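Local coordinates for protein succinate-acetate/proton symporter SatP (Escherichia coli K-12, PDB 5ZUG) that forms a hexameric membrane channel for acetate and probably also carries succinate together with protons, at residues Ala138-Gly143 against His153-Ile158. Residues are numbered along the deposited sequence; the frame is centred on the assembly and turned at random.
Sequences ALLAIG and HFAGWI
L139 and A155 have the nearest CA atoms across two nearly antiparallel helices; the axes of segments 138-143 and 153-158 approach to 8.7 Å, with an angle of 166° between their N-to-C directions. The two residues point their CB atoms at each other and meet 3.6 Å apart, L139 CB to A155 CB. The same alanine methyl is met by L140, whose CD2 lies 3.6 Å from A155 CB, so two consecutive leucines straddle it. From L139 the chain reaches further across: with CG beside the backbone N (chi1 -71°) and an extended chi2, CD1 touches both F154 and I158. There L139 CD1 approaches F154 CD2 obliquely, while I158, its side chain running at about a right angle to that of L139, brings its CD1 to 3.5 Å from L139 CD1. F154 is exposed, whereas L140 and A155 are buried. The pair is an antiparallel helical hairpin, formed by helices 124-146 and 149-179 across a short turn; L139 also touches I151, at the start of helix 149-179, and L140 packs on N30 of helix 12-31. Every contact here joins carbon to carbon, leaving the pairing to van der Waals fit and apolar burial; the small alanine is consistent with the close axes.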
ATOM      1  N   ALA A 138      -9.381  14.965 -28.404  1.00 92.79           N
ATOM      2  CA  ALA A 138      -9.082  15.999 -29.395  1.00 91.41           C
ATOM      3  C   ALA A 138      -9.992  17.207 -29.220  1.00 95.66           C
ATOM      4  O   ALA A 138      -9.513  18.343 -29.087  1.00 92.49           O
ATOM      5  CB  ALA A 138      -9.220  15.435 -30.809  1.00 88.17           C
ATOM      6  N   LEU A 139     -11.316  16.975 -29.182  1.00 88.40           N
ATOM      7  CA  LEU A 139     -12.254  18.081 -29.031  1.00 88.47           C
ATOM      8  C   LEU A 139     -12.040  18.833 -27.719  1.00 89.54           C
ATOM      9  O   LEU A 139     -12.023  20.062 -27.704  1.00 92.63           O
ATOM     10  CB  LEU A 139     -13.686  17.570 -29.129  1.00 89.47           C
ATOM     11  CG  LEU A 139     -14.118  17.129 -30.533  1.00 95.56           C
ATOM     12  CD1 LEU A 139     -15.557  16.638 -30.541  1.00 92.35           C
ATOM     13  CD2 LEU A 139     -13.919  18.228 -31.556  1.00 89.18           C
ATOM     14  N   LEU A 140     -11.839  18.117 -26.615  1.00 94.65           N
ATOM     15  CA  LEU A 140     -11.628  18.791 -25.341  1.00 92.79           C
ATOM     16  C   LEU A 140     -10.323  19.571 -25.353  1.00 95.80           C
ATOM     17  O   LEU A 140     -10.208  20.618 -24.701  1.00 97.84           O
ATOM     18  CB  LEU A 140     -11.629  17.784 -24.196  1.00 94.06           C
ATOM     19  CG  LEU A 140     -12.961  17.134 -23.850  1.00 89.77           C
ATOM     20  CD1 LEU A 140     -12.723  15.988 -22.875  1.00 88.70           C
ATOM     21  CD2 LEU A 140     -13.905  18.174 -23.276  1.00 92.24           C
ATOM     22  N   ALA A 141      -9.307  19.049 -26.038  1.00 91.40           N
ATOM     23  CA  ALA A 141      -8.076  19.817 -26.167  1.00 97.46           C
ATOM     24  C   ALA A 141      -8.331  21.107 -26.945  1.00 99.48           C
ATOM     25  O   ALA A 141      -7.855  22.181 -26.554  1.00101.59           O
ATOM     26  CB  ALA A 141      -6.992  18.967 -26.835  1.00 92.30           C
ATOM     27  N   ILE A 142      -9.113  21.021 -28.028  1.00 98.38           N
ATOM     28  CA  ILE A 142      -9.456  22.205 -28.824  1.00103.59           C
ATOM     29  C   ILE A 142     -10.349  23.168 -28.034  1.00103.83           C
ATOM     30  O   ILE A 142     -10.034  24.354 -27.876  1.00101.41           O
ATOM     31  CB  ILE A 142     -10.135  21.791 -30.144  1.00101.83           C
ATOM     32  CG1 ILE A 142      -9.165  21.019 -31.045  1.00 90.09           C
ATOM     33  CG2 ILE A 142     -10.712  23.010 -30.828  1.00103.68           C
ATOM     34  CD1 ILE A 142      -7.958  21.830 -31.434  1.00101.62           C
ATOM     35  N   GLY A 143     -11.492  22.671 -27.551  1.00100.74           N
ATOM     36  CA  GLY A 143     -12.434  23.477 -26.794  1.00 94.73           C
ATOM     37  C   GLY A 143     -11.838  24.137 -25.574  1.00 99.57           C
ATOM     38  O   GLY A 143     -12.393  25.124 -25.082  1.00102.55           O
ATOM     39  N   HIS A 153     -19.168  21.239 -25.170  1.00 88.55           N
ATOM     40  CA  HIS A 153     -20.449  20.556 -25.070  1.00 94.55           C
ATOM     41  C   HIS A 153     -20.524  19.412 -26.060  1.00 97.73           C
ATOM     42  O   HIS A 153     -21.038  18.333 -25.735  1.00 98.87           O
ATOM     43  CB  HIS A 153     -21.596  21.537 -25.266  1.00 90.76           C
ATOM     44  CG  HIS A 153     -21.828  22.395 -24.062  1.00103.12           C
ATOM     45  ND1 HIS A 153     -20.928  23.358 -23.646  1.00104.85           N
ATOM     46  CD2 HIS A 153     -22.828  22.401 -23.150  1.00103.03           C
ATOM     47  CE1 HIS A 153     -21.375  23.932 -22.542  1.00104.56           C
ATOM     48  NE2 HIS A 153     -22.528  23.371 -22.219  1.00105.21           N
ATOM     49  N   PHE A 154     -19.963  19.618 -27.250  1.00 99.10           N
ATOM     50  CA  PHE A 154     -19.970  18.582 -28.277  1.00100.00           C
ATOM     51  C   PHE A 154     -19.101  17.400 -27.857  1.00 96.84           C
ATOM     52  O   PHE A 154     -19.515  16.237 -27.974  1.00 94.43           O
ATOM     53  CB  PHE A 154     -19.512  19.196 -29.606  1.00 96.11           C
ATOM     54  CG  PHE A 154     -19.611  18.269 -30.783  1.00 98.96           C
ATOM     55  CD1 PHE A 154     -20.834  17.712 -31.148  1.00 99.66           C
ATOM     56  CD2 PHE A 154     -18.481  17.983 -31.549  1.00 97.51           C
ATOM     57  CE1 PHE A 154     -20.925  16.862 -32.247  1.00102.37           C
ATOM     58  CE2 PHE A 154     -18.558  17.134 -32.648  1.00101.79           C
ATOM     59  CZ  PHE A 154     -19.782  16.572 -32.999  1.00101.82           C
ATOM     60  N   ALA A 155     -17.895  17.686 -27.352  1.00 96.27           N
ATOM     61  CA  ALA A 155     -17.030  16.643 -26.811  1.00 93.41           C
ATOM     62  C   ALA A 155     -17.759  15.833 -25.748  1.00 88.37           C
ATOM     63  O   ALA A 155     -17.522  14.632 -25.605  1.00 86.20           O
ATOM     64  CB  ALA A 155     -15.757  17.258 -26.229  1.00 88.51           C
ATOM     65  N   GLY A 156     -18.601  16.495 -24.952  1.00 92.08           N
ATOM     66  CA  GLY A 156     -19.390  15.790 -23.950  1.00 92.01           C
ATOM     67  C   GLY A 156     -20.255  14.678 -24.519  1.00 85.49           C
ATOM     68  O   GLY A 156     -20.290  13.572 -23.977  1.00 88.24           O
ATOM     69  N   TRP A 157     -20.957  14.950 -25.623  1.00 86.03           N
ATOM     70  CA  TRP A 157     -21.806  13.922 -26.228  1.00 85.97           C
ATOM     71  C   TRP A 157     -20.973  12.780 -26.816  1.00 89.02           C
ATOM     72  O   TRP A 157     -21.337  11.600 -26.691  1.00 84.23           O
ATOM     73  CB  TRP A 157     -22.713  14.548 -27.287  1.00 84.67           C
ATOM     74  CG  TRP A 157     -23.760  15.351 -26.640  1.00 92.27           C
ATOM     75  CD1 TRP A 157     -23.794  16.715 -26.536  1.00 89.08           C
ATOM     76  CD2 TRP A 157     -24.896  14.859 -25.914  1.00 91.24           C
ATOM     77  NE1 TRP A 157     -24.898  17.103 -25.804  1.00 97.29           N
ATOM     78  CE2 TRP A 157     -25.592  15.986 -25.411  1.00 96.16           C
ATOM     79  CE3 TRP A 157     -25.397  13.582 -25.646  1.00 86.68           C
ATOM     80  CZ2 TRP A 157     -26.769  15.869 -24.650  1.00 91.91           C
ATOM     81  CZ3 TRP A 157     -26.566  13.468 -24.890  1.00 95.14           C
ATOM     82  CH2 TRP A 157     -27.236  14.608 -24.402  1.00 96.96           C
ATOM     83  N   ILE A 158     -19.839  13.100 -27.441  1.00 85.57           N
ATOM     84  CA  ILE A 158     -18.956  12.033 -27.897  1.00 87.46           C
ATOM     85  C   ILE A 158     -18.460  11.219 -26.711  1.00 88.65           C
ATOM     86  O   ILE A 158     -18.366   9.989 -26.780  1.00 91.66           O
ATOM     87  CB  ILE A 158     -17.793  12.618 -28.721  1.00 88.21           C
ATOM     88  CG1 ILE A 158     -18.347  13.232 -30.002  1.00 91.16           C
ATOM     89  CG2 ILE A 158     -16.700  11.563 -28.987  1.00 84.03           C
ATOM     90  CD1 ILE A 158     -17.314  13.625 -30.999  1.00 85.19           C
TER